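Local coordinates for 5-formyltetrahydrofolate cyclo-ligase family protein (Bacillus anthracis, PDB 2JCB) that probably catalyses the ATP-dependent cyclisation of 5-formyltetrahydrofolate to 5,10-methenyltetrahydrofolate and binds ADP with magnesium, at residues A[58-61]-A[67-70]; A[73-76]-A[80-83]; A[93-98]-A[152-157]; A[102-105]-A[111-114]; A[135-140]-A[185-190]. All coordinates share one frame; numbering follows the deposited sequence.

Interaction 1: A[58-61]-A[67-70]; sequences TLSM and TYPI
The hydroxyl of Thr67 sits between two backbone groups of 58-61 and serves both. OG1 of Thr67 donates to the carbonyl O of Thr58 at 2.7 Å, tilted somewhat from the carbonyl plane. The same OG1 accepts the amide of Ser60 (N to OG1 3.0 Å), and the 141° at the hydrogen makes this a bent bond. A chi1 of 62° puts the hydroxyl between Thr67's own N and carbonyl carbon, while CG2 lies anti to that carbon. Ser60 bonds in turn: its OG takes the amide N-H of Thr67 at 3.0 Å along a nearly straight line, 172°. Small hydroxyl residues suit both places, since a short hydroxyl side chain can reach a main-chain group directly.

The phenol of Tyr68 extends alongside. Leu59 crosses it at about a right angle, CD2 lying 3.8 Å from CZ. The carbonyl O of Ser60 comes to the ring's edge, close to its plane, 3.6 Å from CE1. Water 1 joins this carbonyl to Tyr68 OH, with 2.8 Å to each oxygen, and it donates to the carbonyl.

Further out, Asn66 OD1 accepts the N-H of Tyr68, and the rings of Phe101 and Tyr68 meet. The bonds close the loop that leads from strand 54-56 into the first turn of helix 68-76, the crossover helix of a beta-alpha-beta unit in this Rossmann-like fold.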
# COMPACT_ATOMS: atom_id res chain seq x y z
N THR A 58 1.11 -4.60 2.74
CA THR A 58 -0.27 -5.20 2.74
C THR A 58 -0.26 -6.46 1.87
O THR A 58 0.68 -6.70 1.08
CB THR A 58 -1.36 -4.23 2.27
OG1 THR A 58 -1.13 -3.87 0.90
CG2 THR A 58 -1.41 -3.04 3.22
N LEU A 59 -1.27 -7.32 2.05
CA LEU A 59 -1.43 -8.51 1.24
C LEU A 59 -2.38 -8.11 0.11
O LEU A 59 -3.52 -7.72 0.35
CB LEU A 59 -2.05 -9.65 2.08
CG LEU A 59 -1.08 -10.00 3.25
CD1 LEU A 59 -1.77 -10.54 4.48
CD2 LEU A 59 0.05 -10.85 2.77
N SER A 60 -1.89 -8.14 -1.11
CA SER A 60 -2.67 -7.63 -2.23
C SER A 60 -3.89 -8.53 -2.56
O SER A 60 -3.87 -9.75 -2.34
CB SER A 60 -1.77 -7.52 -3.45
OG SER A 60 -1.07 -8.72 -3.63
N MET A 61 -4.91 -7.92 -3.14
CA MET A 61 -6.15 -8.62 -3.53
C MET A 61 -6.50 -8.33 -4.98
O MET A 61 -5.99 -7.36 -5.57
CB MET A 61 -7.30 -8.14 -2.67
CG MET A 61 -7.26 -8.70 -1.26
SD MET A 61 -8.59 -8.11 -0.19
CE MET A 61 -9.94 -7.80 -1.34
N THR A 67 1.83 -8.20 -4.08
CA THR A 67 2.78 -8.06 -3.00
C THR A 67 3.30 -9.37 -2.45
O THR A 67 4.23 -9.37 -1.59
CB THR A 67 2.21 -7.23 -1.83
OG1 THR A 67 1.06 -7.92 -1.29
CG2 THR A 67 1.82 -5.76 -2.30
N TYR A 68 2.68 -10.49 -2.81
CA TYR A 68 3.16 -11.76 -2.30
C TYR A 68 4.63 -12.04 -2.61
O TYR A 68 5.39 -12.42 -1.70
CB TYR A 68 2.21 -12.94 -2.69
CG TYR A 68 0.97 -12.92 -1.81
CD1 TYR A 68 -0.12 -12.08 -2.11
CD2 TYR A 68 0.92 -13.73 -0.65
CE1 TYR A 68 -1.28 -12.05 -1.26
CE2 TYR A 68 -0.22 -13.72 0.20
CZ TYR A 68 -1.31 -12.89 -0.12
OH TYR A 68 -2.41 -12.92 0.71
N PRO A 69 5.05 -11.84 -3.88
CA PRO A 69 6.47 -12.01 -4.19
C PRO A 69 7.38 -11.09 -3.37
O PRO A 69 8.50 -11.49 -3.06
CB PRO A 69 6.56 -11.69 -5.67
CG PRO A 69 5.20 -11.93 -6.22
CD PRO A 69 4.27 -11.55 -5.09
N ILE A 70 6.87 -9.94 -2.95
CA ILE A 70 7.67 -8.97 -2.20
C ILE A 70 7.95 -9.52 -0.82
O ILE A 70 9.05 -9.47 -0.34
CB ILE A 70 7.00 -7.59 -2.06
CG1 ILE A 70 6.64 -7.02 -3.46
CG2 ILE A 70 7.96 -6.65 -1.26
CD1 ILE A 70 5.69 -5.75 -3.45
O HOH W 1 -4.60 -11.28 -0.06

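Interaction 2: A[73-76]-A[80-83]; sequences KAWK and RVVV
Ala74 and Trp75 meet Val81 inside a beta-alpha-beta crossover, in which strand 54-56 is followed by helix 68-76 and then by strand 80-87, parallel to the first. The contact lies where the helix ends and a short turn sends the chain back into the sheet, and it packs the last helical turn on the start of the strand.

One methyl does most of the touching. CG2 of Val81 comes to 3.5 Å from Ala74 CB, and the alpha carbons of these two residues are 6.9 Å apart. Alanine suits the spot because its CB already points at the strand, and a single methyl is enough to meet CG2 with helix and strand this close. Trp75 closes in from the neighbouring helical position: its CD1 is 3.7 Å from the same CG2, and NE1 is 3.7 Å from Val81 CB. The indole crosses the valine at about a right angle. With chi1 at -73°, CG of Trp75 lies anti to its carbonyl carbon, and this swings the pyrrole side of the ring toward the strand.

The CB of Arg80 points away from the helix; its NH2 forms a salt bridge with Glu126 and its NE bonds to Thr54 OG1. Strand alternation thus gives the helix the valine and directs the charge elsewhere.

No hydrogen bond joins helix and strand here; methyls and pyrrole atoms of the indole, NE1 among them, make van der Waals contact. The indole N-H is satisfied by the carbonyl O of Ile98 in the adjacent strand, although it lies beside an apolar valine.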
# COMPACT_ATOMS: atom_id res chain seq x y z
N LYS A 73 10.60 -12.23 -1.04
CA LYS A 73 11.94 -11.65 -1.28
C LYS A 73 12.48 -11.08 0.03
O LYS A 73 13.62 -11.32 0.37
CB LYS A 73 11.82 -10.49 -2.29
CG LYS A 73 13.16 -9.90 -2.82
CD LYS A 73 13.91 -10.88 -3.64
CE LYS A 73 14.87 -10.19 -4.59
NZ LYS A 73 15.32 -11.23 -5.58
N ALA A 74 11.66 -10.32 0.75
CA ALA A 74 12.06 -9.78 2.04
C ALA A 74 12.50 -10.90 3.00
O ALA A 74 13.59 -10.83 3.63
CB ALA A 74 10.93 -8.89 2.66
N TRP A 75 11.68 -11.95 3.10
CA TRP A 75 12.06 -13.11 3.92
C TRP A 75 13.41 -13.69 3.48
O TRP A 75 14.26 -13.97 4.31
CB TRP A 75 11.02 -14.20 3.89
CG TRP A 75 9.78 -13.88 4.68
CD1 TRP A 75 9.67 -13.05 5.75
CD2 TRP A 75 8.48 -14.45 4.47
NE1 TRP A 75 8.38 -13.06 6.22
CE2 TRP A 75 7.63 -13.92 5.45
CE3 TRP A 75 7.97 -15.39 3.56
CZ2 TRP A 75 6.27 -14.26 5.54
CZ3 TRP A 75 6.61 -15.72 3.63
CH2 TRP A 75 5.78 -15.16 4.62
N LYS A 76 13.59 -13.83 2.17
CA LYS A 76 14.81 -14.39 1.61
C LYS A 76 16.06 -13.56 1.98
O LYS A 76 17.13 -14.12 2.24
CB LYS A 76 14.68 -14.52 0.11
CG LYS A 76 15.72 -15.44 -0.52
CD LYS A 76 15.85 -15.12 -1.99
CE LYS A 76 16.88 -16.07 -2.63
NZ LYS A 76 17.03 -15.72 -4.07
N ARG A 80 12.62 -8.31 8.25
CA ARG A 80 11.45 -8.63 9.06
C ARG A 80 10.28 -8.05 8.30
O ARG A 80 10.39 -6.94 7.78
CB ARG A 80 11.56 -7.97 10.43
CG ARG A 80 10.35 -8.10 11.28
CD ARG A 80 10.68 -7.79 12.72
NE ARG A 80 11.05 -6.39 12.89
CZ ARG A 80 11.19 -5.79 14.07
NH1 ARG A 80 10.98 -6.49 15.17
NH2 ARG A 80 11.51 -4.49 14.13
N VAL A 81 9.20 -8.82 8.20
CA VAL A 81 8.02 -8.40 7.45
C VAL A 81 6.86 -8.22 8.43
O VAL A 81 6.58 -9.10 9.25
CB VAL A 81 7.62 -9.46 6.39
CG1 VAL A 81 6.30 -9.11 5.79
CG2 VAL A 81 8.62 -9.53 5.24
N VAL A 82 6.22 -7.06 8.35
CA VAL A 82 5.01 -6.73 9.16
C VAL A 82 3.82 -6.37 8.27
O VAL A 82 3.94 -5.59 7.32
CB VAL A 82 5.25 -5.70 10.31
CG1 VAL A 82 6.36 -6.17 11.23
CG2 VAL A 82 5.56 -4.31 9.77
N VAL A 83 2.64 -6.90 8.63
CA VAL A 83 1.40 -6.68 7.85
C VAL A 83 0.29 -6.21 8.82
O VAL A 83 0.33 -6.56 10.02
CB VAL A 83 0.99 -8.01 7.18
CG1 VAL A 83 2.02 -8.38 6.08
CG2 VAL A 83 0.99 -9.18 8.22

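Interaction 3: A[93-98]-A[152-157]; sequences MSFRQI and DRYLVH. With MG (magnesium ion), chain E; ADP (adenosine-5'-diphosphate), chain C.
Tyr154 carries its CG anti to the backbone N, chi1 180°, which sends the phenol off the helix toward Phe95 and Met93. Met93 bends at its last torsion, chi3 -70°, and this brings its CE to 3.5 Å from Tyr154 CB. Phe95 presents CE2 over one face of the phenol ring, displaced toward the rim and 3.5 Å from Tyr154 CZ. The two rings are 4.9 Å apart between centroids with their planes at 51°, an oblique aromatic pair. The flexible methionine sets a methyl against CB; the flat phenylalanine lays a ring atom over the phenol.

The contact rests helix 150-154 against strand 92-98 of the main sheet. That helix follows the glycine-rich turn Gly147-Gly149 of the ADP pocket; Asp152 and Arg153 reach the nucleotide, while Tyr150 and Tyr151 also pack on Met93. Asp152 OD2 binds the magnesium ion at 1.9 Å; Asp181, two waters and one oxygen from each phosphate of ADP complete its six ligands. Water 2 also donates to Asp152 OD1 at 2.7 Å.

Arg153, extended from CG to NE, lays a guanidinium face over the adenine, ADP C4 3.4 Å above the plane, and its NH2 bonds weakly to ADP O4' at 3.2 Å.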
# COMPACT_ATOMS: atom_id res chain seq x y z
N MET A 93 -4.47 0.57 12.85
CA MET A 93 -3.80 -0.62 12.34
C MET A 93 -2.71 -1.10 13.28
O MET A 93 -1.95 -0.31 13.83
CB MET A 93 -3.18 -0.33 10.97
CG MET A 93 -4.18 -0.07 9.88
SD MET A 93 -3.45 0.01 8.24
CE MET A 93 -2.50 1.56 8.29
N SER A 94 -2.65 -2.41 13.47
CA SER A 94 -1.62 -3.02 14.26
C SER A 94 -0.74 -3.75 13.27
O SER A 94 -1.13 -4.81 12.75
CB SER A 94 -2.23 -4.02 15.23
OG SER A 94 -1.24 -4.72 15.97
N PHE A 95 0.45 -3.23 13.02
CA PHE A 95 1.35 -3.99 12.15
C PHE A 95 1.98 -5.13 12.94
O PHE A 95 2.53 -4.92 14.01
CB PHE A 95 2.38 -3.09 11.52
CG PHE A 95 1.79 -2.28 10.42
CD1 PHE A 95 1.89 -2.75 9.12
CD2 PHE A 95 1.14 -1.09 10.68
CE1 PHE A 95 1.30 -2.03 8.03
CE2 PHE A 95 0.54 -0.33 9.62
CZ PHE A 95 0.61 -0.82 8.30
N ARG A 96 1.86 -6.35 12.41
CA ARG A 96 2.35 -7.50 13.15
C ARG A 96 3.24 -8.35 12.31
O ARG A 96 3.00 -8.55 11.13
CB ARG A 96 1.17 -8.36 13.69
CG ARG A 96 0.02 -7.53 14.32
CD ARG A 96 -1.05 -8.49 14.82
NE ARG A 96 -0.64 -9.12 16.07
CZ ARG A 96 -0.84 -8.59 17.26
NH1 ARG A 96 -1.45 -7.41 17.38
NH2 ARG A 96 -0.45 -9.24 18.32
N GLN A 97 4.30 -8.86 12.92
CA GLN A 97 5.28 -9.63 12.17
C GLN A 97 4.76 -11.00 11.74
O GLN A 97 4.16 -11.74 12.54
CB GLN A 97 6.57 -9.79 12.97
CG GLN A 97 7.56 -10.69 12.28
CD GLN A 97 8.86 -10.90 13.04
OE1 GLN A 97 8.93 -10.70 14.25
NE2 GLN A 97 9.90 -11.29 12.31
N ILE A 98 5.07 -11.33 10.50
CA ILE A 98 4.80 -12.67 9.93
C ILE A 98 6.08 -13.25 9.38
O ILE A 98 6.82 -12.54 8.67
CB ILE A 98 3.64 -12.69 8.85
CG1 ILE A 98 3.85 -11.74 7.64
CG2 ILE A 98 2.28 -12.43 9.54
CD1 ILE A 98 2.99 -12.09 6.33
N ASP A 152 -4.30 7.34 6.18
CA ASP A 152 -4.32 8.74 6.53
C ASP A 152 -4.10 8.91 8.04
O ASP A 152 -3.36 9.79 8.45
CB ASP A 152 -5.64 9.38 6.09
CG ASP A 152 -5.66 9.71 4.60
OD1 ASP A 152 -4.57 9.79 3.96
OD2 ASP A 152 -6.75 9.89 4.04
N ARG A 153 -4.72 8.03 8.86
CA ARG A 153 -4.62 8.13 10.31
C ARG A 153 -3.25 7.64 10.77
O ARG A 153 -2.61 8.24 11.62
CB ARG A 153 -5.73 7.32 10.96
CG ARG A 153 -7.11 7.91 10.75
CD ARG A 153 -8.12 7.01 11.43
NE ARG A 153 -9.47 7.55 11.53
CZ ARG A 153 -10.33 7.57 10.51
NH1 ARG A 153 -11.56 8.02 10.71
NH2 ARG A 153 -9.94 7.12 9.31
N TYR A 154 -2.84 6.50 10.22
CA TYR A 154 -1.58 5.86 10.60
C TYR A 154 -0.37 6.73 10.27
O TYR A 154 0.54 6.87 11.08
CB TYR A 154 -1.44 4.53 9.88
CG TYR A 154 -0.16 3.82 10.21
CD1 TYR A 154 -0.05 3.09 11.39
CD2 TYR A 154 0.94 3.87 9.36
CE1 TYR A 154 1.09 2.45 11.72
CE2 TYR A 154 2.13 3.22 9.70
CZ TYR A 154 2.19 2.51 10.88
OH TYR A 154 3.32 1.82 11.23
N LEU A 155 -0.39 7.34 9.09
CA LEU A 155 0.76 8.14 8.64
C LEU A 155 1.00 9.42 9.44
O LEU A 155 2.07 10.02 9.33
CB LEU A 155 0.73 8.40 7.13
CG LEU A 155 0.89 7.16 6.27
CD1 LEU A 155 0.66 7.53 4.80
CD2 LEU A 155 2.24 6.49 6.50
N VAL A 156 0.01 9.83 10.24
CA VAL A 156 0.20 10.95 11.20
C VAL A 156 1.38 10.66 12.14
O VAL A 156 2.20 11.54 12.36
CB VAL A 156 -1.07 11.22 12.02
CG1 VAL A 156 -0.83 12.34 13.09
CG2 VAL A 156 -2.21 11.62 11.11
N HIS A 157 1.47 9.44 12.66
CA HIS A 157 2.48 9.09 13.66
C HIS A 157 3.67 8.31 13.11
O HIS A 157 4.67 8.10 13.80
CB HIS A 157 1.81 8.35 14.82
CG HIS A 157 0.63 9.09 15.39
ND1 HIS A 157 0.76 10.24 16.13
CD2 HIS A 157 -0.70 8.86 15.26
CE1 HIS A 157 -0.44 10.68 16.46
NE2 HIS A 157 -1.34 9.87 15.94
MG MG E . -7.58 9.98 2.31
PB ADP C . -9.05 7.18 1.75
O1B ADP C . -9.03 5.72 2.20
O2B ADP C . -9.15 7.29 0.27
O3B ADP C . -7.89 7.87 2.44
PA ADP C . -10.74 9.26 2.90
O1A ADP C . -9.61 10.23 2.67
O2A ADP C . -12.05 9.67 2.43
O3A ADP C . -10.41 7.78 2.34
O5' ADP C . -10.90 9.08 4.50
C5' ADP C . -12.07 8.34 4.92
C4' ADP C . -12.59 8.84 6.24
O4' ADP C . -11.51 8.82 7.17
C3' ADP C . -13.06 10.28 6.10
O3' ADP C . -14.41 10.32 6.53
C2' ADP C . -12.15 11.08 7.00
O2' ADP C . -12.86 11.96 7.82
C1' ADP C . -11.48 10.05 7.89
N9 ADP C . -10.10 10.41 8.31
C8 ADP C . -9.00 10.32 7.54
N7 ADP C . -7.90 10.68 8.25
C5 ADP C . -8.27 11.01 9.48
C6 ADP C . -7.58 11.45 10.73
N6 ADP C . -6.25 11.63 10.76
N1 ADP C . -8.32 11.61 11.83
C2 ADP C . -9.66 11.44 11.82
N3 ADP C . -10.34 11.02 10.73
C4 ADP C . -9.72 10.78 9.55
O HOH W 2 -5.63 9.81 1.48
O HOH W 3 -8.28 9.97 0.14

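Interaction 4: A[102-105]-A[111-114]; sequences DQLE and LREP
Arg112 folds back over Leu104 and Glu105 of the facing strand in the beta hairpin of strands 104-108 and 111-114. Its CB starts 3.9 Å from the carbonyl O of Glu105, and its CD packs near the hydroxyl of Tyr68. The chain kinks at chi3 (44°), and NE passes 4.0 Å from Leu104 CB, with Leu104 CD1 also near. The Leu104 and Arg112 side chains cross at about a right angle. At the end the guanidinium spreads one face over the backbone: Glu105 C lies 3.7 Å above its plane, offset toward the rim. NH2 comes 3.3 Å from Leu104 O, at too poor an angle for a hydrogen bond. Arginine suits this place because its long chain can carry a flat head group back over the neighbouring strand, NE and NH2 lying along Leu104.

Beneath it the strands run antiparallel. Glu105 and Glu113 form a hydrogen-bonded pair: Glu105 N to Glu113 O is 2.8 Å, and Glu113 N to Glu105 O is likewise 2.8 Å. Leu104 and Pro114 form a non-hydrogen-bonded pair whose side chains diverge, a position in which the proline's missing N-H costs this hairpin nothing. Leu104 packs on Leu59 and Ile98, whereas the carboxylate of Glu113 bonds to the amide of Cys86.

CG of Glu105 sits between its backbone N and carbonyl carbon, chi1 55°, and the extended chain ends at water 4, which donates to Glu105 OE2 at 2.5 Å and to Pro114 O at 2.7 Å.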
# COMPACT_ATOMS: atom_id res chain seq x y z
N ASP A 102 1.18 -19.03 7.07
CA ASP A 102 0.29 -19.71 8.03
C ASP A 102 -0.04 -18.88 9.28
O ASP A 102 -0.91 -19.26 10.07
CB ASP A 102 0.85 -21.09 8.39
CG ASP A 102 0.33 -22.20 7.48
OD1 ASP A 102 -0.46 -21.91 6.53
OD2 ASP A 102 0.70 -23.37 7.72
N GLN A 103 0.61 -17.72 9.43
CA GLN A 103 0.29 -16.80 10.51
C GLN A 103 -0.83 -15.84 10.06
O GLN A 103 -1.17 -14.90 10.79
CB GLN A 103 1.53 -16.02 10.89
CG GLN A 103 2.47 -16.82 11.76
CD GLN A 103 3.81 -16.15 11.90
OE1 GLN A 103 4.57 -16.10 10.95
NE2 GLN A 103 4.12 -15.65 13.10
N LEU A 104 -1.37 -16.06 8.86
CA LEU A 104 -2.49 -15.23 8.37
C LEU A 104 -3.81 -16.00 8.49
O LEU A 104 -3.82 -17.23 8.40
CB LEU A 104 -2.31 -14.90 6.90
CG LEU A 104 -1.04 -14.12 6.55
CD1 LEU A 104 -1.03 -13.90 5.07
CD2 LEU A 104 -1.07 -12.77 7.31
N GLU A 105 -4.90 -15.26 8.68
CA GLU A 105 -6.24 -15.83 8.58
C GLU A 105 -7.11 -14.95 7.68
O GLU A 105 -6.79 -13.79 7.44
CB GLU A 105 -6.88 -15.95 9.96
CG GLU A 105 -6.92 -14.64 10.73
CD GLU A 105 -7.52 -14.77 12.11
OE1 GLU A 105 -8.09 -15.85 12.43
OE2 GLU A 105 -7.43 -13.78 12.86
N LEU A 111 -10.03 -11.05 2.51
CA LEU A 111 -9.19 -10.15 3.28
C LEU A 111 -8.36 -10.91 4.32
O LEU A 111 -8.91 -11.50 5.25
CB LEU A 111 -10.05 -9.08 3.93
CG LEU A 111 -9.39 -7.76 4.32
CD1 LEU A 111 -9.32 -6.82 3.12
CD2 LEU A 111 -10.19 -7.10 5.46
N ARG A 112 -7.04 -10.91 4.16
CA ARG A 112 -6.15 -11.70 5.01
C ARG A 112 -5.45 -10.84 6.03
O ARG A 112 -4.91 -9.78 5.66
CB ARG A 112 -5.13 -12.49 4.16
CG ARG A 112 -5.82 -13.24 3.06
CD ARG A 112 -5.14 -14.50 2.60
NE ARG A 112 -4.61 -15.40 3.64
CZ ARG A 112 -5.31 -16.32 4.30
NH1 ARG A 112 -6.61 -16.49 4.07
NH2 ARG A 112 -4.71 -17.10 5.19
N GLU A 113 -5.42 -11.30 7.29
CA GLU A 113 -4.76 -10.55 8.37
C GLU A 113 -3.96 -11.44 9.31
O GLU A 113 -4.28 -12.60 9.45
CB GLU A 113 -5.79 -9.76 9.18
CG GLU A 113 -6.41 -8.59 8.38
CD GLU A 113 -7.31 -7.71 9.22
OE1 GLU A 113 -8.03 -8.25 10.10
OE2 GLU A 113 -7.30 -6.48 8.98
N PRO A 114 -2.94 -10.87 10.00
CA PRO A 114 -2.12 -11.66 10.94
C PRO A 114 -3.00 -12.11 12.10
O PRO A 114 -3.83 -11.34 12.57
CB PRO A 114 -1.09 -10.63 11.45
CG PRO A 114 -1.67 -9.28 11.16
CD PRO A 114 -2.52 -9.45 9.96
O HOH W 4 -6.52 -11.55 12.15

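Interaction 5: A[135-140]-A[185-190]; sequences VAYTER and EKIITE
Ile187 reaches across to Tyr137 and Thr138 with the longer branch of its side chain, and the contact between the segments is made of van der Waals packing. CD1 of Ile187 lies 3.8 Å from Tyr137 CB, and its CG1 is 4.2 Å from Tyr137 CD1. The same CD1 also approaches the carbonyl O of Thr138, at 3.4 Å. CG1 is anti to the isoleucine's carbonyl carbon, chi1 -59°, which projects the ethyl arm toward Tyr137. An isoleucine suits the place because this arm can reach both Tyr137 CB and Thr138 O, lying beside the base of the tyrosine and crossing it obliquely.

Polar bonds lie within 135-140 and its neighbours. Thr138 OG1 has its main partner in Glu142 OE1 and also takes a weak bond from Arg140 N at 3.2 Å. Arg140 NH2 forms a salt bridge with Glu139 OE2 at 2.9 Å, and its NE pairs with Glu142.

Backbone pairing sets the course of the chain. Val135 and Ala136 both face Ile144, a classic beta bulge where strand 136-137 pairs antiparallel with 143-144, next to the ADP pocket. Val135 packs on helix 6-26 and Tyr137 on Ser164 of strand 161-165. Strand 186-189 lies in the main sheet between 161-165 and 192-195, with Ile187 turned to the small hairpin and its neighbour Ile188 packed against helix 29-44.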
# COMPACT_ATOMS: atom_id res chain seq x y z
N VAL A 135 -5.38 3.40 -4.26
CA VAL A 135 -6.14 3.37 -5.52
C VAL A 135 -5.54 4.34 -6.54
O VAL A 135 -5.26 3.96 -7.68
CB VAL A 135 -7.68 3.54 -5.33
CG1 VAL A 135 -8.37 3.50 -6.64
CG2 VAL A 135 -8.21 2.43 -4.44
N ALA A 136 -5.48 5.62 -6.20
CA ALA A 136 -5.02 6.60 -7.21
C ALA A 136 -4.02 7.55 -6.60
O ALA A 136 -4.03 7.78 -5.38
CB ALA A 136 -6.17 7.37 -7.74
N TYR A 137 -3.12 8.09 -7.44
CA TYR A 137 -2.07 8.97 -6.92
C TYR A 137 -1.82 10.11 -7.88
O TYR A 137 -2.13 10.01 -9.07
CB TYR A 137 -0.76 8.19 -6.77
CG TYR A 137 -0.81 6.89 -5.94
CD1 TYR A 137 -0.50 6.91 -4.59
CD2 TYR A 137 -1.19 5.69 -6.53
CE1 TYR A 137 -0.58 5.70 -3.84
CE2 TYR A 137 -1.26 4.49 -5.83
CZ TYR A 137 -0.94 4.51 -4.49
OH TYR A 137 -1.04 3.31 -3.79
N THR A 138 -1.21 11.17 -7.36
CA THR A 138 -0.68 12.23 -8.25
C THR A 138 0.85 12.24 -8.18
O THR A 138 1.45 11.58 -7.31
CB THR A 138 -1.20 13.62 -7.89
OG1 THR A 138 -0.61 14.03 -6.65
CG2 THR A 138 -2.70 13.56 -7.79
N GLU A 139 1.45 13.02 -9.09
CA GLU A 139 2.91 13.25 -9.18
C GLU A 139 3.43 13.78 -7.86
O GLU A 139 4.59 13.53 -7.49
CB GLU A 139 3.25 14.26 -10.30
CG GLU A 139 2.59 15.66 -10.16
CD GLU A 139 3.22 16.81 -10.99
OE1 GLU A 139 3.96 16.56 -11.97
OE2 GLU A 139 2.93 17.99 -10.65
N ARG A 140 2.55 14.46 -7.14
CA ARG A 140 2.82 15.07 -5.85
C ARG A 140 2.78 14.12 -4.63
O ARG A 140 2.92 14.59 -3.49
CB ARG A 140 1.84 16.22 -5.65
CG ARG A 140 2.10 17.40 -6.61
CD ARG A 140 0.98 18.41 -6.58
NE ARG A 140 -0.28 17.87 -7.08
CZ ARG A 140 -0.58 17.68 -8.36
NH1 ARG A 140 -1.76 17.19 -8.70
NH2 ARG A 140 0.30 17.95 -9.32
N GLU A 185 6.00 9.38 -0.05
CA GLU A 185 7.27 9.98 -0.48
C GLU A 185 7.72 9.56 -1.88
O GLU A 185 8.52 10.25 -2.49
CB GLU A 185 8.39 9.63 0.50
CG GLU A 185 8.22 10.36 1.79
CD GLU A 185 9.19 9.86 2.86
OE1 GLU A 185 9.71 8.72 2.79
OE2 GLU A 185 9.41 10.62 3.80
N LYS A 186 7.28 8.41 -2.32
CA LYS A 186 7.73 7.88 -3.62
C LYS A 186 6.68 6.96 -4.18
O LYS A 186 6.02 6.21 -3.43
CB LYS A 186 8.99 7.04 -3.41
CG LYS A 186 9.53 6.42 -4.76
CD LYS A 186 10.77 5.58 -4.55
CE LYS A 186 12.01 6.48 -4.41
NZ LYS A 186 13.27 5.67 -4.28
N ILE A 187 6.51 7.00 -5.50
CA ILE A 187 5.56 6.09 -6.18
C ILE A 187 6.42 5.38 -7.26
O ILE A 187 7.16 6.05 -8.01
CB ILE A 187 4.30 6.80 -6.79
CG1 ILE A 187 3.50 7.55 -5.68
CG2 ILE A 187 3.38 5.78 -7.49
CD1 ILE A 187 2.93 8.80 -6.11
N ILE A 188 6.37 4.05 -7.30
CA ILE A 188 7.03 3.25 -8.34
C ILE A 188 5.95 2.70 -9.27
O ILE A 188 5.04 1.98 -8.79
CB ILE A 188 7.80 2.11 -7.71
CG1 ILE A 188 8.80 2.63 -6.66
CG2 ILE A 188 8.52 1.32 -8.78
CD1 ILE A 188 9.40 1.55 -5.91
N THR A 189 6.06 2.98 -10.57
CA THR A 189 5.18 2.42 -11.59
C THR A 189 6.05 1.61 -12.53
O THR A 189 7.29 1.50 -12.32
CB THR A 189 4.43 3.51 -12.41
OG1 THR A 189 5.35 4.17 -13.29
CG2 THR A 189 3.71 4.55 -11.49
N GLU A 190 5.45 1.09 -13.60
CA GLU A 190 6.27 0.29 -14.51
C GLU A 190 7.12 1.21 -15.41
O GLU A 190 7.95 0.73 -16.18
CB GLU A 190 5.38 -0.64 -15.37
CG GLU A 190 4.52 0.11 -16.43
CD GLU A 190 3.19 0.68 -15.91
OE1 GLU A 190 2.96 0.86 -14.70
OE2 GLU A 190 2.37 0.98 -16.76

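Interactions 1 and 2 follow one another along helix 68-76, their centres 11 Å apart, and close successive stages of one crossover. The sheet carries the link onward: Val83 O of interaction 2 lies 2.8 Å from Arg96 N of interaction 3, a probable hydrogen bond between neighbouring strands. Interaction 4, a hairpin nested in the long loop that interaction 3 closes, packs on interaction 1, with Leu59 CD1 3.5 Å from Leu104 CD1. Interaction 3 alone holds ADP and magnesium ligands; the side chains of Thr58 and Leu111 stay about 12 and 13 Å from ADP. In interaction 5, across the chain's centre from interaction 3, the Tyr137 side chain lies about 10 Å from ADP and magnesium.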